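Local coordinates for protein neuraminidase (Bacteroides thetaiotaomicron, PDB 5MUL) that is a beta-propeller glycoside hydrolase, probably a rhamnosidase acting on glucuronic-acid-containing glycans, and binds beta-D-glucuronic acid, at residues K69-Q74 and Q394-L399; Y257-P262 and W307-V312. All blocks are in the same frame, centred on the assembly; numbering follows the deposited sequence. Where two conformers were deposited one is given.

Contact 1: K69-Q74 and Q394-L399; sequences KLNSKQ and QRKLNL
L70 and N71, at the corners of a type II beta turn running from K69 to S72, face Q394 and K396 across a wide backbone separation, the nearest pair of CA atoms being those of L70 and N398, 10.8 Å apart. Side chains and water therefore make the contact. L70 and Q394 reach in from opposite directions, and CD1 of the leucine stops 3.5 Å from NE2 of the glutamine. Beyond CG the glutamine chain is extended (chi2 -165°), which carries its amide out to the turn. The other end of that amide holds K396: NZ donates to OE1 of Q394 over 2.9 Å, arriving almost end-on to the carbonyl (167°). Two waters then join the ammonium to N71. One donates to OD1 of N71, 2.8 Å away, and accepts from K396 NZ; the second accepts from both N71 ND2 and K396 NZ, the latter at 2.9 Å. Besides this polar network, L70 and K396 both touch L390, so the turn after strand 62-69 and the approach to strand 397-402 meet over helix 388-394. With three acceptors gripping NZ, the ammonium group is probably well fixed, although the polar link between the segments remains one mediated by solvent.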
loop_
_atom_site.group_PDB
_atom_site.type_symbol
_atom_site.label_atom_id
_atom_site.label_comp_id
_atom_site.label_asym_id
_atom_site.label_seq_id
_atom_site.Cartn_x
_atom_site.Cartn_y
_atom_site.Cartn_z
ATOM N N LYS A 69 -21.889 0.008 -8.057
ATOM C CA LYS A 69 -22.506 0.578 -6.898
ATOM C C LYS A 69 -22.235 -0.328 -5.704
ATOM O O LYS A 69 -22.374 -1.544 -5.762
ATOM C CB LYS A 69 -24.032 0.728 -7.096
ATOM C CG LYS A 69 -24.427 1.762 -8.133
ATOM C CD LYS A 69 -24.236 3.147 -7.552
ATOM C CE LYS A 69 -24.556 4.224 -8.574
ATOM N NZ LYS A 69 -24.323 5.550 -7.962
ATOM N N LEU A 70 -21.877 0.272 -4.602
ATOM C CA LEU A 70 -21.769 -0.485 -3.365
ATOM C C LEU A 70 -23.117 -1.139 -3.060
ATOM O O LEU A 70 -24.179 -0.590 -3.384
ATOM C CB LEU A 70 -21.317 0.404 -2.217
ATOM C CG LEU A 70 -19.866 0.910 -2.287
ATOM C CD1 LEU A 70 -19.691 2.006 -1.247
ATOM C CD2 LEU A 70 -18.867 -0.223 -2.083
ATOM N N ASN A 71 -23.061 -2.313 -2.456
ATOM C CA ASN A 71 -24.242 -3.079 -2.048
ATOM C C ASN A 71 -24.960 -3.638 -3.275
ATOM O O ASN A 71 -26.133 -4.013 -3.165
ATOM C CB ASN A 71 -25.175 -2.295 -1.127
ATOM C CG ASN A 71 -24.459 -1.701 0.066
ATOM O OD1 ASN A 71 -23.533 -2.319 0.592
ATOM N ND2 ASN A 71 -24.870 -0.517 0.495
ATOM N N SER A 72 -24.252 -3.757 -4.401
ATOM C CA SER A 72 -24.741 -4.496 -5.570
ATOM C C SER A 72 -23.628 -5.370 -6.088
ATOM O O SER A 72 -22.473 -5.255 -5.631
ATOM C CB SER A 72 -25.187 -3.548 -6.679
ATOM O OG SER A 72 -24.061 -2.997 -7.347
ATOM N N LYS A 73 -23.929 -6.289 -6.991
ATOM C CA LYS A 73 -22.893 -7.163 -7.551
ATOM C C LYS A 73 -22.755 -7.005 -9.054
ATOM O O LYS A 73 -22.151 -7.862 -9.696
ATOM C CB LYS A 73 -23.118 -8.640 -7.163
ATOM C CG LYS A 73 -24.285 -9.335 -7.869
ATOM C CD LYS A 73 -24.254 -10.854 -7.730
ATOM C CE LYS A 73 -25.559 -11.460 -8.227
ATOM N NZ LYS A 73 -25.375 -12.890 -8.617
ATOM N N GLN A 74 -23.293 -5.924 -9.627
ATOM C CA GLN A 74 -23.153 -5.658 -11.058
ATOM C C GLN A 74 -21.985 -4.702 -11.331
ATOM O O GLN A 74 -22.011 -3.540 -10.918
ATOM C CB GLN A 74 -24.417 -5.023 -11.669
ATOM C CG GLN A 74 -25.456 -6.017 -12.159
ATOM C CD GLN A 74 -26.387 -6.470 -11.082
ATOM O OE1 GLN A 74 -27.093 -5.651 -10.459
ATOM N NE2 GLN A 74 -26.446 -7.782 -10.874
ATOM N N GLN A 394 -16.293 4.469 5.627
ATOM C CA GLN A 394 -17.444 3.642 6.053
ATOM C C GLN A 394 -17.107 2.530 7.040
ATOM O O GLN A 394 -17.987 1.785 7.486
ATOM C CB GLN A 394 -18.125 3.045 4.812
ATOM C CG GLN A 394 -18.575 4.078 3.780
ATOM C CD GLN A 394 -19.551 3.564 2.736
ATOM O OE1 GLN A 394 -20.342 2.667 2.996
ATOM N NE2 GLN A 394 -19.488 4.139 1.543
ATOM N N ARG A 395 -15.824 2.377 7.413
ATOM C CA ARG A 395 -15.399 1.270 8.246
ATOM C C ARG A 395 -15.890 -0.070 7.729
ATOM O O ARG A 395 -16.327 -0.916 8.490
ATOM C CB ARG A 395 -15.816 1.487 9.730
ATOM C CG ARG A 395 -15.169 2.710 10.355
ATOM C CD ARG A 395 -13.679 2.516 10.581
ATOM N NE ARG A 395 -13.169 3.639 11.359
ATOM C CZ ARG A 395 -12.562 4.714 10.862
ATOM N NH1 ARG A 395 -12.169 5.690 11.679
ATOM N NH2 ARG A 395 -12.294 4.816 9.569
ATOM N N LYS A 396 -15.771 -0.267 6.416
ATOM C CA LYS A 396 -16.015 -1.551 5.793
ATOM C C LYS A 396 -14.721 -1.984 5.162
ATOM O O LYS A 396 -14.065 -1.176 4.483
ATOM C CB LYS A 396 -17.099 -1.463 4.717
ATOM C CG LYS A 396 -18.480 -1.077 5.249
ATOM C CD LYS A 396 -19.502 -0.972 4.127
ATOM C CE LYS A 396 -20.902 -0.743 4.669
ATOM N NZ LYS A 396 -21.663 0.178 3.779
ATOM N N LEU A 397 -14.354 -3.243 5.369
ATOM C CA LEU A 397 -13.134 -3.847 4.863
ATOM C C LEU A 397 -13.497 -4.649 3.624
ATOM O O LEU A 397 -14.270 -5.633 3.695
ATOM C CB LEU A 397 -12.488 -4.764 5.915
ATOM C CG LEU A 397 -11.231 -5.479 5.461
ATOM C CD1 LEU A 397 -10.161 -4.498 4.994
ATOM C CD2 LEU A 397 -10.714 -6.359 6.593
ATOM N N ASN A 398 -12.975 -4.226 2.480
ATOM C CA ASN A 398 -13.108 -4.970 1.231
ATOM C C ASN A 398 -11.733 -5.294 0.693
ATOM O O ASN A 398 -10.892 -4.377 0.560
ATOM C CB ASN A 398 -13.885 -4.170 0.173
ATOM C CG ASN A 398 -15.385 -4.133 0.386
ATOM O OD1 ASN A 398 -15.950 -4.487 1.469
ATOM N ND2 ASN A 398 -16.044 -3.665 -0.645
ATOM N N LEU A 399 -11.503 -6.538 0.339
ATOM C CA LEU A 399 -10.214 -7.047 -0.123
ATOM C C LEU A 399 -10.306 -7.473 -1.562
ATOM O O LEU A 399 -11.304 -8.053 -1.991
ATOM C CB LEU A 399 -9.791 -8.279 0.700
ATOM C CG LEU A 399 -9.685 -8.110 2.216
ATOM C CD1 LEU A 399 -9.495 -9.431 2.947
ATOM C CD2 LEU A 399 -8.583 -7.153 2.592
HETATM O O HOH W 1 -20.941 -1.261 0.993
HETATM O O HOH W 2 -24.516 -0.120 3.421
#

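Contact 2: Y257-P262 and W307-V312; sequences YACRIP and WHNRQV
A258 meets W307 through a CH-pi contact: the alanine CB sits 3.4 Å from the centroid of the six-membered ring, only 5° off its normal, so the methyl group lies squarely over one indole face. Closer to the backbone, W307 CB approaches the carbonyl oxygen of A258 to 3.5 Å. The indole gets there with CG anti to its own carbonyl carbon (chi1 -68°), and it also makes a hydrogen bond from NE1 to E256 and an edge-to-face meeting with Y228, which probably help to fix its rotation. These groups join two consecutive four-stranded blades of the propeller at their outermost strands, 256-259 and 307-311. On the first of these strands A258 and C259 both lie opposite L226, forming a classic beta bulge at a corner of the chain. N309, two residues beyond W307 and with its CB likewise directed toward the other blade, adds a polar bridge: one water donates to A258 O at 2.9 Å and accepts from N309 ND2 at 2.8 Å. On Y257, whose CB points away from strand 307-311, the guanidinium of R260, in the conformer given, lies flat over one ring face, with CZ 3.4 Å above the plane of the phenol, whose hydroxyl is hydrogen-bonded to A252.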
loop_
_atom_site.group_PDB
_atom_site.type_symbol
_atom_site.label_atom_id
_atom_site.label_comp_id
_atom_site.label_asym_id
_atom_site.label_seq_id
_atom_site.Cartn_x
_atom_site.Cartn_y
_atom_site.Cartn_z
ATOM N N TYR A 257 14.152 6.103 13.741
ATOM C CA TYR A 257 14.087 4.672 13.694
ATOM C C TYR A 257 12.897 4.219 14.527
ATOM O O TYR A 257 12.904 4.326 15.753
ATOM C CB TYR A 257 15.423 4.040 14.165
ATOM C CG TYR A 257 16.430 4.208 13.095
ATOM C CD1 TYR A 257 17.137 5.394 12.950
ATOM C CD2 TYR A 257 16.669 3.189 12.186
ATOM C CE1 TYR A 257 18.019 5.578 11.918
ATOM C CE2 TYR A 257 17.561 3.347 11.127
ATOM C CZ TYR A 257 18.235 4.556 10.995
ATOM O OH TYR A 257 19.109 4.716 9.960
ATOM N N ALA A 258 11.847 3.720 13.880
ATOM C CA ALA A 258 10.709 3.107 14.576
ATOM C C ALA A 258 11.143 1.806 15.208
ATOM O O ALA A 258 10.701 1.456 16.317
ATOM C CB ALA A 258 9.568 2.879 13.600
ATOM N N CYS A 259 12.001 1.068 14.506
ATOM C CA CYS A 259 12.559 -0.166 15.033
ATOM C C CYS A 259 13.939 -0.405 14.424
ATOM O O CYS A 259 14.119 -0.233 13.222
ATOM C CB CYS A 259 11.595 -1.311 14.698
ATOM S SG CYS A 259 11.703 -2.806 15.706
ATOM N N ARG A 260 14.908 -0.803 15.254
ATOM C CA ARG A 260 16.210 -1.245 14.772
ATOM C C ARG A 260 16.131 -2.739 14.516
ATOM O O ARG A 260 15.834 -3.499 15.427
ATOM C CB ARG A 260 17.302 -0.949 15.805
ATOM C CG ARG A 260 17.482 0.537 16.102
ATOM C CD ARG A 260 18.163 1.273 14.958
ATOM N NE ARG A 260 18.519 2.652 15.302
ATOM C CZ ARG A 260 19.435 3.376 14.663
ATOM N NH1 ARG A 260 20.108 2.869 13.648
ATOM N NH2 ARG A 260 19.685 4.616 15.042
ATOM N N ILE A 261 16.356 -3.152 13.266
ATOM C CA ILE A 261 16.250 -4.535 12.850
ATOM C C ILE A 261 17.455 -4.808 11.961
ATOM O O ILE A 261 17.586 -4.247 10.873
ATOM C CB ILE A 261 14.937 -4.813 12.062
ATOM C CG1 ILE A 261 13.705 -4.371 12.861
ATOM C CG2 ILE A 261 14.850 -6.283 11.650
ATOM C CD1 ILE A 261 12.523 -3.954 12.002
ATOM N N PRO A 262 18.367 -5.682 12.415
ATOM C CA PRO A 262 19.599 -5.796 11.640
ATOM C C PRO A 262 19.419 -6.543 10.341
ATOM O O PRO A 262 18.376 -7.192 10.118
ATOM C CB PRO A 262 20.533 -6.567 12.586
ATOM C CG PRO A 262 19.643 -7.343 13.467
ATOM C CD PRO A 262 18.383 -6.527 13.626
ATOM N N TRP A 307 7.508 4.116 20.452
ATOM C CA TRP A 307 7.321 2.998 19.564
ATOM C C TRP A 307 7.197 1.697 20.309
ATOM O O TRP A 307 7.923 1.442 21.281
ATOM C CB TRP A 307 8.465 2.889 18.555
ATOM C CG TRP A 307 8.484 4.012 17.567
ATOM C CD1 TRP A 307 9.245 5.133 17.618
ATOM C CD2 TRP A 307 7.669 4.132 16.394
ATOM N NE1 TRP A 307 8.971 5.958 16.551
ATOM C CE2 TRP A 307 7.989 5.369 15.793
ATOM C CE3 TRP A 307 6.696 3.324 15.808
ATOM C CZ2 TRP A 307 7.384 5.806 14.606
ATOM C CZ3 TRP A 307 6.089 3.769 14.622
ATOM C CH2 TRP A 307 6.438 4.989 14.052
ATOM N N HIS A 308 6.309 0.847 19.823
ATOM C CA HIS A 308 6.124 -0.495 20.331
ATOM C C HIS A 308 6.133 -1.460 19.162
ATOM O O HIS A 308 5.781 -1.093 18.023
ATOM C CB HIS A 308 4.769 -0.639 21.022
ATOM C CG HIS A 308 4.500 0.386 22.069
ATOM N ND1 HIS A 308 4.980 0.280 23.358
ATOM C CD2 HIS A 308 3.791 1.535 22.027
ATOM C CE1 HIS A 308 4.582 1.326 24.060
ATOM N NE2 HIS A 308 3.858 2.103 23.277
ATOM N N ASN A 309 6.489 -2.697 19.424
ATOM C CA ASN A 309 6.252 -3.744 18.457
ATOM C C ASN A 309 5.773 -5.017 19.115
ATOM O O ASN A 309 6.098 -5.321 20.261
ATOM C CB ASN A 309 7.443 -3.966 17.540
ATOM C CG ASN A 309 8.724 -4.286 18.286
ATOM O OD1 ASN A 309 9.103 -5.450 18.386
ATOM N ND2 ASN A 309 9.428 -3.249 18.758
ATOM N N ARG A 310 4.943 -5.738 18.389
ATOM C CA ARG A 310 4.270 -6.900 18.907
ATOM C C ARG A 310 4.188 -7.973 17.831
ATOM O O ARG A 310 3.929 -7.685 16.651
ATOM C CB ARG A 310 2.887 -6.465 19.364
ATOM C CG ARG A 310 2.172 -7.473 20.155
ATOM C CD ARG A 310 0.932 -6.937 20.822
ATOM N NE ARG A 310 0.237 -8.115 21.257
ATOM C CZ ARG A 310 -1.050 -8.221 21.531
ATOM N NH1 ARG A 310 -1.884 -7.187 21.440
ATOM N NH2 ARG A 310 -1.501 -9.409 21.909
ATOM N N GLN A 311 4.422 -9.211 18.216
ATOM C CA GLN A 311 4.279 -10.352 17.348
ATOM C C GLN A 311 2.771 -10.640 17.166
ATOM O O GLN A 311 1.988 -10.537 18.112
ATOM C CB GLN A 311 4.994 -11.538 18.018
ATOM C CG GLN A 311 5.223 -12.733 17.143
ATOM C CD GLN A 311 6.075 -13.814 17.818
ATOM O OE1 GLN A 311 5.609 -14.954 17.983
ATOM N NE2 GLN A 311 7.321 -13.471 18.189
ATOM N N VAL A 312 2.356 -10.996 15.958
ATOM C CA VAL A 312 0.925 -11.099 15.643
ATOM C C VAL A 312 0.393 -12.516 15.654
ATOM O O VAL A 312 -0.741 -12.736 16.087
ATOM C CB VAL A 312 0.646 -10.395 14.288
ATOM C CG1 VAL A 312 -0.814 -10.535 13.868
ATOM C CG2 VAL A 312 1.041 -8.930 14.367
HETATM O O HOH W 3 9.471 -0.645 17.848
#

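In the fold
The two contacts show two ways in which neighbouring parts of a propeller meet at its surface. Their centres are 33 Å apart and their nearest atoms about 13 Å, so they do not touch. Along the chain contact 2 is nested inside contact 1: 69-74 comes first, then 257-262, 307-312 and finally 394-399. Contact 2 joins successive blades, whereas contact 1 brings an early blade against the closing one, in which strand 22-29 pairs with strands from the C-terminal end. They share no sheet. The glucuronate site lies nearer contact 1, where the Q394 side chain is about 10 Å from the bound sugar and helix 388-394 carries the sugar-binding E389 and K392.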